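NAD-dependent aldehyde dehydrogenase (Burkholderia multivorans, PDB 5UJU) probably oxidises aldehydes to the corresponding carboxylic acids, using NAD+ as the electron acceptor. Local coordinates at residues 130-134 and 157-161; 134-138 and 149-153; 144-148 and 214-218. One frame throughout, in Å; residues are numbered along the deposited sequence.

Contact 1. Residues 130-134 and 157-161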
ATOM      1  N   LEU A 130      25.031  13.481  -5.015  1.00 27.22           N
ATOM      2  CA  LEU A 130      24.324  14.537  -4.305  1.00 31.81           C
ATOM      3  C   LEU A 130      25.079  14.931  -3.042  1.00 31.63           C
ATOM      4  O   LEU A 130      25.230  16.123  -2.754  1.00 32.25           O
ATOM      5  CB  LEU A 130      22.904  14.090  -3.978  1.00 31.99           C
ATOM      6  CG  LEU A 130      21.941  13.900  -5.153  1.00 27.62           C
ATOM      7  CD1 LEU A 130      20.632  13.335  -4.625  1.00 26.53           C
ATOM      8  CD2 LEU A 130      21.704  15.225  -5.847  1.00 22.95           C
ATOM      9  N   ASN A 131      25.619  13.945  -2.310  1.00 29.11           N
ATOM     10  CA  ASN A 131      26.415  14.271  -1.127  1.00 31.46           C
ATOM     11  C   ASN A 131      27.614  15.137  -1.492  1.00 31.88           C
ATOM     12  O   ASN A 131      27.919  16.108  -0.790  1.00 28.31           O
ATOM     13  CB  ASN A 131      26.879  13.005  -0.409  1.00 25.31           C
ATOM     14  CG  ASN A 131      27.576  13.314   0.900  1.00 33.89           C
ATOM     15  OD1 ASN A 131      28.717  12.925   1.116  1.00 31.46           O
ATOM     16  ND2 ASN A 131      26.878  14.010   1.790  1.00 30.41           N
ATOM     17  N   ARG A 132      28.304  14.812  -2.595  1.00 30.29           N
ATOM     18  CA  ARG A 132      29.431  15.645  -3.006  1.00 32.02           C
ATOM     19  C   ARG A 132      29.007  17.058  -3.377  1.00 28.32           C
ATOM     20  O   ARG A 132      29.831  17.972  -3.298  1.00 30.40           O
ATOM     21  CB  ARG A 132      30.185  15.021  -4.184  1.00 37.66           C
ATOM     22  CG  ARG A 132      30.948  13.758  -3.834  1.00 53.19           C
ATOM     23  CD  ARG A 132      31.908  13.380  -4.962  1.00 68.38           C
ATOM     24  NE  ARG A 132      31.283  12.471  -5.922  1.00 75.70           N
ATOM     25  CZ  ARG A 132      31.180  11.156  -5.757  1.00 78.25           C
ATOM     26  NH1 ARG A 132      31.667  10.581  -4.663  1.00 81.98           N
ATOM     27  NH2 ARG A 132      30.590  10.418  -6.689  1.00 76.70           N
ATOM     28  N   ALA A 133      27.752  17.257  -3.782  1.00 31.78           N
ATOM     29  CA  ALA A 133      27.220  18.575  -4.112  1.00 32.21           C
ATOM     30  C   ALA A 133      26.523  19.242  -2.927  1.00 31.26           C
ATOM     31  O   ALA A 133      25.762  20.200  -3.129  1.00 30.15           O
ATOM     32  CB  ALA A 133      26.242  18.471  -5.291  1.00 27.49           C
ATOM     33  N   SER A 134      26.783  18.776  -1.699  1.00 29.76           N
ATOM     34  CA  SER A 134      25.992  19.217  -0.552  1.00 33.02           C
ATOM     35  C   SER A 134      26.113  20.715  -0.326  1.00 30.39           C
ATOM     36  O   SER A 134      25.140  21.364   0.075  1.00 28.98           O
ATOM     37  CB  SER A 134      26.409  18.464   0.713  1.00 33.10           C
ATOM     38  OG  SER A 134      25.905  17.143   0.707  1.00 27.26           O
ATOM     39  N   GLY A 157      20.939  18.668   2.578  1.00 26.10           N
ATOM     40  CA  GLY A 157      21.937  17.761   2.055  1.00 26.04           C
ATOM     41  C   GLY A 157      21.923  16.423   2.773  1.00 25.83           C
ATOM     42  O   GLY A 157      21.016  15.613   2.591  1.00 26.48           O
ATOM     43  N   PRO A 158      22.926  16.186   3.626  1.00 29.89           N
ATOM     44  CA  PRO A 158      23.065  14.867   4.282  1.00 27.86           C
ATOM     45  C   PRO A 158      21.800  14.259   4.877  1.00 34.84           C
ATOM     46  O   PRO A 158      21.553  13.068   4.659  1.00 36.48           O
ATOM     47  CB  PRO A 158      24.111  15.157   5.367  1.00 29.43           C
ATOM     48  CG  PRO A 158      24.974  16.193   4.755  1.00 30.64           C
ATOM     49  CD  PRO A 158      24.098  17.042   3.858  1.00 28.97           C
ATOM     50  N   HIS A 159      20.994  15.021   5.630  1.00 28.77           N
ATOM     51  CA  HIS A 159      19.802  14.419   6.235  1.00 26.54           C
ATOM     52  C   HIS A 159      18.778  14.027   5.174  1.00 28.98           C
ATOM     53  O   HIS A 159      18.125  12.980   5.292  1.00 24.86           O
ATOM     54  CB  HIS A 159      19.173  15.370   7.261  1.00 27.04           C
ATOM     55  CG  HIS A 159      19.975  15.523   8.515  1.00 36.32           C
ATOM     56  ND1 HIS A 159      19.562  16.309   9.569  1.00 39.03           N
ATOM     57  CD2 HIS A 159      21.163  14.992   8.888  1.00 38.26           C
ATOM     58  CE1 HIS A 159      20.465  16.267  10.530  1.00 41.60           C
ATOM     59  NE2 HIS A 159      21.446  15.472  10.143  1.00 41.92           N
ATOM     60  N   ALA A 160      18.630  14.848   4.122  1.00 26.35           N
ATOM     61  CA  ALA A 160      17.747  14.474   3.021  1.00 23.62           C
ATOM     62  C   ALA A 160      18.292  13.262   2.290  1.00 30.56           C
ATOM     63  O   ALA A 160      17.531  12.357   1.918  1.00 28.33           O
ATOM     64  CB  ALA A 160      17.570  15.638   2.043  1.00 23.61           C
ATOM     65  N   GLN A 161      19.612  13.233   2.086  1.00 27.68           N
ATOM     66  CA  GLN A 161      20.252  12.079   1.470  1.00 28.13           C
ATOM     67  C   GLN A 161      20.077  10.827   2.327  1.00 27.30           C
ATOM     68  O   GLN A 161      19.838   9.736   1.797  1.00 29.56           O
ATOM     69  CB  GLN A 161      21.725  12.406   1.218  1.00 27.82           C
ATOM     70  CG  GLN A 161      21.904  13.554   0.217  1.00 28.23           C
ATOM     71  CD  GLN A 161      23.124  14.396   0.487  1.00 31.62           C
ATOM     72  OE1 GLN A 161      23.989  14.022   1.279  1.00 28.38           O
ATOM     73  NE2 GLN A 161      23.210  15.544  -0.183  1.00 29.04           N
TER
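The side-chain amide of Q161 reaches over to segment 130-134 and uses both its ends there. Its OE1 accepts from N131 ND2 at 2.9 Å. The donor is tilted 20° off the plane of the Q161 carbonyl, and the two amides stand almost perpendicular, their planes 86° apart. At the other end, NE2 donates a hydrogen bond to S134 OG over a rather long 3.3 Å, but the N-H points nearly straight at the oxygen, and OG lies in the plane of the Q161 amide. S134 OG is then a relay: it accepts from Q161 and donates to N131 O at 2.7 Å. That carbonyl also takes the backbone N of S134 at 3.0 Å, so it serves two donors where the chain passes from helix 97-132 into helix 134-145. N131 CG lies anti to its backbone N (chi1 -174°), which brings ND2 over to Q161, and the same nitrogen is also hydrogen-bonded to Y46 OH.

These helices precede strand 191-211 in the chain, and in the aldehyde dehydrogenase fold such helices belong to the cofactor-binding domain. Segment 157-161 is the first turn of helix 158-175, with G157 at its N-cap position and Q161 N bonded to G157 O at 2.8 Å. A bend at chi2 swings the Q161 amide across N131 CA. L130 O is also near NE2, at 3.3 Å, yet the angle is too poor for a bond; this carbonyl accepts a weak bond from A133 N instead. P158 and F37 pack round the polar group: P158 CD lies 3.6 Å from S134 OG, and F37 covers N131, P158 and Q161. L130 packs its side chain on Y222 and F226 of helix 217-230.

Contact 2. Residues 134-138 and 149-153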
ATOM      1  N   SER A 134      26.783  18.776  -1.699  1.00 29.76           N
ATOM      2  CA  SER A 134      25.992  19.217  -0.552  1.00 33.02           C
ATOM      3  C   SER A 134      26.113  20.715  -0.326  1.00 30.39           C
ATOM      4  O   SER A 134      25.140  21.364   0.075  1.00 28.98           O
ATOM      5  CB  SER A 134      26.409  18.464   0.713  1.00 33.10           C
ATOM      6  OG  SER A 134      25.905  17.143   0.707  1.00 27.26           O
ATOM      7  N   PHE A 135      27.301  21.280  -0.548  1.00 30.45           N
ATOM      8  CA  PHE A 135      27.466  22.714  -0.332  1.00 31.30           C
ATOM      9  C   PHE A 135      26.691  23.516  -1.370  1.00 34.52           C
ATOM     10  O   PHE A 135      26.020  24.492  -1.027  1.00 30.16           O
ATOM     11  CB  PHE A 135      28.942  23.088  -0.337  1.00 29.21           C
ATOM     12  CG  PHE A 135      29.630  22.817   0.971  1.00 35.35           C
ATOM     13  CD1 PHE A 135      29.446  23.669   2.053  1.00 35.57           C
ATOM     14  CD2 PHE A 135      30.466  21.721   1.117  1.00 36.19           C
ATOM     15  CE1 PHE A 135      30.071  23.425   3.262  1.00 36.56           C
ATOM     16  CE2 PHE A 135      31.102  21.476   2.316  1.00 40.17           C
ATOM     17  CZ  PHE A 135      30.900  22.326   3.392  1.00 40.85           C
ATOM     18  N   GLU A 136      26.784  23.129  -2.650  1.00 31.24           N
ATOM     19  CA  GLU A 136      25.995  23.799  -3.682  1.00 26.48           C
ATOM     20  C   GLU A 136      24.504  23.702  -3.386  1.00 26.69           C
ATOM     21  O   GLU A 136      23.764  24.685  -3.525  1.00 29.99           O
ATOM     22  CB  GLU A 136      26.298  23.187  -5.051  1.00 27.63           C
ATOM     23  CG  GLU A 136      25.375  23.668  -6.148  1.00 34.08           C
ATOM     24  CD  GLU A 136      25.581  22.924  -7.472  1.00 29.73           C
ATOM     25  OE1 GLU A 136      26.351  21.953  -7.496  1.00 28.28           O
ATOM     26  OE2 GLU A 136      24.979  23.331  -8.476  1.00 27.18           O
ATOM     27  N   ILE A 137      24.046  22.517  -2.984  1.00 28.59           N
ATOM     28  CA  ILE A 137      22.645  22.320  -2.629  1.00 23.48           C
ATOM     29  C   ILE A 137      22.279  23.120  -1.369  1.00 23.76           C
ATOM     30  O   ILE A 137      21.192  23.707  -1.283  1.00 25.44           O
ATOM     31  CB  ILE A 137      22.370  20.814  -2.468  1.00 26.91           C
ATOM     32  CG1 ILE A 137      22.496  20.113  -3.833  1.00 32.47           C
ATOM     33  CG2 ILE A 137      20.992  20.557  -1.863  1.00 27.30           C
ATOM     34  CD1 ILE A 137      22.453  18.593  -3.762  1.00 26.03           C
ATOM     35  N   ALA A 138      23.181  23.189  -0.394  1.00 25.58           N
ATOM     36  CA  ALA A 138      22.873  23.947   0.822  1.00 28.33           C
ATOM     37  C   ALA A 138      22.562  25.405   0.502  1.00 30.07           C
ATOM     38  O   ALA A 138      21.568  25.962   0.989  1.00 34.97           O
ATOM     39  CB  ALA A 138      24.030  23.852   1.812  1.00 26.11           C
ATOM     40  N   PHE A 149      22.167  28.714   7.187  1.00 38.27           N
ATOM     41  CA  PHE A 149      23.056  27.868   6.390  1.00 32.69           C
ATOM     42  C   PHE A 149      23.225  26.477   6.999  1.00 31.84           C
ATOM     43  O   PHE A 149      23.166  25.467   6.286  1.00 35.36           O
ATOM     44  CB  PHE A 149      24.420  28.520   6.195  1.00 35.65           C
ATOM     45  CG  PHE A 149      25.357  27.660   5.373  1.00 39.19           C
ATOM     46  CD1 PHE A 149      26.380  26.942   5.975  1.00 40.23           C
ATOM     47  CD2 PHE A 149      25.169  27.535   4.009  1.00 38.27           C
ATOM     48  CE1 PHE A 149      27.223  26.138   5.219  1.00 45.41           C
ATOM     49  CE2 PHE A 149      26.003  26.724   3.247  1.00 40.64           C
ATOM     50  CZ  PHE A 149      27.035  26.030   3.857  1.00 40.13           C
ATOM     51  N   MET A 150      23.469  26.401   8.308  1.00 29.84           N
ATOM     52  CA  MET A 150      23.737  25.097   8.911  1.00 29.81           C
ATOM     53  C   MET A 150      22.560  24.145   8.727  1.00 32.43           C
ATOM     54  O   MET A 150      22.753  22.973   8.372  1.00 31.96           O
ATOM     55  CB  MET A 150      24.081  25.248  10.389  1.00 34.34           C
ATOM     56  CG  MET A 150      24.485  23.944  11.071  1.00 55.79           C
ATOM     57  SD  MET A 150      26.006  23.200  10.420  1.00 69.19           S
ATOM     58  CE  MET A 150      27.194  24.524  10.665  1.00 71.46           C
ATOM     59  N   MET A 151      21.329  24.624   8.948  1.00 31.31           N
ATOM     60  CA  MET A 151      20.169  23.771   8.701  1.00 37.25           C
ATOM     61  C   MET A 151      19.980  23.506   7.210  1.00 29.07           C
ATOM     62  O   MET A 151      19.587  22.404   6.807  1.00 28.99           O
ATOM     63  CB  MET A 151      18.906  24.404   9.281  1.00 34.74           C
ATOM     64  CG  MET A 151      17.649  23.612   8.922  1.00 31.09           C
ATOM     65  SD  MET A 151      16.126  24.295   9.623  1.00 35.36           S
ATOM     66  CE  MET A 151      16.402  23.939  11.351  1.00 31.08           C
ATOM     67  N   ALA A 152      20.225  24.509   6.375  1.00 29.97           N
ATOM     68  CA  ALA A 152      20.097  24.291   4.939  1.00 30.81           C
ATOM     69  C   ALA A 152      21.032  23.178   4.483  1.00 29.12           C
ATOM     70  O   ALA A 152      20.634  22.301   3.711  1.00 30.44           O
ATOM     71  CB  ALA A 152      20.380  25.590   4.190  1.00 25.43           C
ATOM     72  N   PHE A 153      22.254  23.156   5.013  1.00 31.25           N
ATOM     73  CA  PHE A 153      23.196  22.088   4.691  1.00 28.54           C
ATOM     74  C   PHE A 153      22.704  20.735   5.201  1.00 29.22           C
ATOM     75  O   PHE A 153      22.586  19.775   4.436  1.00 30.50           O
ATOM     76  CB  PHE A 153      24.568  22.420   5.282  1.00 29.08           C
ATOM     77  CG  PHE A 153      25.619  21.388   4.984  1.00 35.18           C
ATOM     78  CD1 PHE A 153      26.369  21.456   3.809  1.00 32.78           C
ATOM     79  CD2 PHE A 153      25.856  20.349   5.870  1.00 29.96           C
ATOM     80  CE1 PHE A 153      27.335  20.500   3.524  1.00 33.19           C
ATOM     81  CE2 PHE A 153      26.822  19.388   5.592  1.00 35.62           C
ATOM     82  CZ  PHE A 153      27.560  19.460   4.413  1.00 30.27           C
TER
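F153 points the CE1 corner of its ring at the middle of one face of F135, 3.8 Å above the plane. The two rings are oblique, with planes at 45° and centroids 4.9 Å apart. F149 comes to the edge of the F135 ring instead, its CZ 3.8 Å from F135 CD1. A138 CB fits against both phenylalanines of the second helix, 3.5 Å from F153 CA and 3.8 Å from F149 CE2, and A152 CB packs on A138 O at 3.4 Å. S134 adds its CB, 3.6 Å from F153 CE1.

The two segments belong to a splayed helical hairpin: helix 134-145, a short turn, then helix 149-156, whose segments run at 122° to each other with axes 9.1 Å apart. Both phenylalanines of the second helix have CG anti to the backbone N (chi1 -179° for F153), and this brings both rings across to the first helix.

Farther out, P41 and N51 pack on F135, while Y139 and M142 lie against F149. P158, opening the next helix, touches F153. The residue after F135, E136, takes no part in the contact and is salt-bridged to R252.

Contact 3. Residues 144-148 and 214-218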
ATOM      1  N   THR A 144      16.242  29.764  -1.171  1.00 26.53           N
ATOM      2  CA  THR A 144      14.845  29.625  -1.560  1.00 27.58           C
ATOM      3  C   THR A 144      13.928  29.447  -0.366  1.00 30.00           C
ATOM      4  O   THR A 144      12.863  30.065  -0.322  1.00 32.36           O
ATOM      5  CB  THR A 144      14.631  28.443  -2.534  1.00 27.00           C
ATOM      6  OG1 THR A 144      15.196  27.244  -1.991  1.00 30.60           O
ATOM      7  CG2 THR A 144      15.271  28.743  -3.864  1.00 26.35           C
ATOM      8  N   THR A 145      14.325  28.631   0.610  1.00 30.40           N
ATOM      9  CA  THR A 145      13.480  28.331   1.761  1.00 30.51           C
ATOM     10  C   THR A 145      13.673  29.299   2.917  1.00 28.44           C
ATOM     11  O   THR A 145      12.787  29.397   3.771  1.00 29.47           O
ATOM     12  CB  THR A 145      13.759  26.917   2.276  1.00 32.73           C
ATOM     13  OG1 THR A 145      15.050  26.886   2.908  1.00 34.44           O
ATOM     14  CG2 THR A 145      13.733  25.921   1.123  1.00 34.50           C
ATOM     15  N   GLY A 146      14.809  29.984   2.982  1.00 26.65           N
ATOM     16  CA  GLY A 146      15.115  30.855   4.096  1.00 31.48           C
ATOM     17  C   GLY A 146      15.789  30.178   5.268  1.00 32.91           C
ATOM     18  O   GLY A 146      16.034  30.840   6.292  1.00 30.09           O
ATOM     19  N   GLN A 147      16.081  28.880   5.166  1.00 34.33           N
ATOM     20  CA  GLN A 147      16.799  28.201   6.235  1.00 33.29           C
ATOM     21  C   GLN A 147      18.191  28.796   6.405  1.00 32.09           C
ATOM     22  O   GLN A 147      18.877  29.104   5.425  1.00 32.94           O
ATOM     23  CB  GLN A 147      16.897  26.698   5.947  1.00 27.35           C
ATOM     24  CG  GLN A 147      15.613  25.955   6.257  1.00 33.42           C
ATOM     25  CD  GLN A 147      15.590  24.528   5.756  1.00 40.25           C
ATOM     26  OE1 GLN A 147      16.613  23.963   5.376  1.00 35.87           O
ATOM     27  NE2 GLN A 147      14.415  23.923   5.782  1.00 51.13           N
ATOM     28  N   ALA A 148      18.594  28.979   7.662  1.00 30.19           N
ATOM     29  CA  ALA A 148      19.965  29.366   7.962  1.00 28.95           C
ATOM     30  C   ALA A 148      20.927  28.302   7.441  1.00 28.64           C
ATOM     31  O   ALA A 148      20.567  27.134   7.269  1.00 28.97           O
ATOM     32  CB  ALA A 148      20.163  29.565   9.471  1.00 30.10           C
ATOM     33  N   CYS A 214       7.754  23.967  -0.333  1.00 33.05           N
ATOM     34  CA  CYS A 214       8.518  25.217  -0.360  1.00 32.18           C
ATOM     35  C   CYS A 214       9.511  25.349   0.793  1.00 34.66           C
ATOM     36  O   CYS A 214      10.423  26.180   0.702  1.00 37.53           O
ATOM     37  CB  CYS A 214       7.590  26.437  -0.381  1.00 41.16           C
ATOM     38  SG  CYS A 214       6.719  26.786   1.160  1.00 47.41           S
ATOM     39  N   THR A 215       9.371  24.557   1.865  1.00 28.36           N
ATOM     40  CA  THR A 215      10.248  24.661   3.030  1.00 32.94           C
ATOM     41  C   THR A 215      11.325  23.584   3.074  1.00 33.89           C
ATOM     42  O   THR A 215      12.461  23.869   3.460  1.00 39.94           O
ATOM     43  CB  THR A 215       9.435  24.562   4.325  1.00 33.00           C
ATOM     44  OG1 THR A 215       8.535  23.457   4.211  1.00 40.04           O
ATOM     45  CG2 THR A 215       8.643  25.846   4.576  1.00 37.83           C
ATOM     46  N   PHE A 216      10.993  22.341   2.738  1.00 29.39           N
ATOM     47  CA  PHE A 216      11.958  21.239   2.753  1.00 31.81           C
ATOM     48  C   PHE A 216      11.925  20.528   1.409  1.00 35.32           C
ATOM     49  O   PHE A 216      11.526  19.356   1.312  1.00 31.47           O
ATOM     50  CB  PHE A 216      11.676  20.272   3.903  1.00 32.42           C
ATOM     51  CG  PHE A 216      12.004  20.839   5.264  1.00 37.49           C
ATOM     52  CD1 PHE A 216      11.103  21.656   5.928  1.00 32.32           C
ATOM     53  CD2 PHE A 216      13.225  20.568   5.869  1.00 37.74           C
ATOM     54  CE1 PHE A 216      11.411  22.188   7.173  1.00 34.80           C
ATOM     55  CE2 PHE A 216      13.541  21.098   7.124  1.00 39.27           C
ATOM     56  CZ  PHE A 216      12.632  21.913   7.767  1.00 37.51           C
ATOM     57  N   PRO A 217      12.400  21.199   0.352  1.00 36.23           N
ATOM     58  CA  PRO A 217      12.261  20.624  -1.000  1.00 37.29           C
ATOM     59  C   PRO A 217      12.959  19.283  -1.162  1.00 36.94           C
ATOM     60  O   PRO A 217      12.373  18.350  -1.736  1.00 30.63           O
ATOM     61  CB  PRO A 217      12.865  21.712  -1.906  1.00 35.52           C
ATOM     62  CG  PRO A 217      13.806  22.483  -1.015  1.00 34.55           C
ATOM     63  CD  PRO A 217      13.145  22.471   0.351  1.00 35.16           C
ATOM     64  N   THR A 218      14.191  19.149  -0.666  1.00 32.85           N
ATOM     65  CA  THR A 218      14.873  17.865  -0.798  1.00 34.91           C
ATOM     66  C   THR A 218      14.477  16.890   0.312  1.00 25.46           C
ATOM     67  O   THR A 218      14.274  15.701   0.049  1.00 25.81           O
ATOM     68  CB  THR A 218      16.391  18.069  -0.826  1.00 31.03           C
ATOM     69  OG1 THR A 218      16.813  18.760   0.358  1.00 30.59           O
ATOM     70  CG2 THR A 218      16.798  18.874  -2.062  1.00 33.84           C
TER
HETATM   71  O   HOH W   1      15.247  22.221   3.641  1.00 41.54           O
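T145 and Q147 carry a buried, largely van der Waals contact, bridged by one water, between the turn that links helix 134-145 to helix 149-156 and the loop that leads from strand 191-211 into helix 217-230. T145 presents its methyl: CG2 is 3.3 Å from C214 O and 3.6 Å from P217 CD, with T215 O close as well. Its hydroxyl is turned back into its own turn. OG1 sits between the backbone N and the carbonyl carbon (chi1 71°), where it donates to V141 O and accepts from Q147 N at 3.2 Å with a fairly straight N-H (166°), an ST turn. G146, with positive phi, ends the helix and lets the chain turn to Q147.

Q147 extends beyond CG and lays NE2 over one face of the F216 ring, 3.2 Å above its plane and offset toward the rim, the amide and ring planes being 53° apart. The same nitrogen is 3.0 Å from T215 O, but at an angle too poor for a hydrogen bond. The link to that carbonyl runs through water 1, which donates to Q147 OE1, weakly, at 2.8 Å and to T215 O at 3.2 Å. A152 and A155 of helix 149-156 pack on Q147. From outside, Y346 OH bonds to T145 O.

The T215 side chain leaves the contact and packs on F457. Segment 214-218 is the connection that follows the first parallel strand of a Rossmann-type sheet, and in aldehyde dehydrogenases this strand-to-helix loop lies close to where the cofactor and the active site meet.

All three contacts are buried. Contacts 1 and 2 follow one run of helices folding back on itself; contact 3, nearest the centre of the chain, ties that run to the loop after strand 191-211, where A160 of contact 1 also touches T218. Contacts 1 and 2 lie 8 Å apart between centres and share S134, which offers its hydroxyl to the first and its CB to the second. Contact 2 joins the same two helices whose connecting turn supplies one side of contact 3. Their chemistry differs: contact 1 is a small hydrogen-bond network of side chains and one backbone carbonyl, contact 2 is aromatic and apolar, and contact 3 combines a methyl and a water on backbone carbonyls with an amide over a ring.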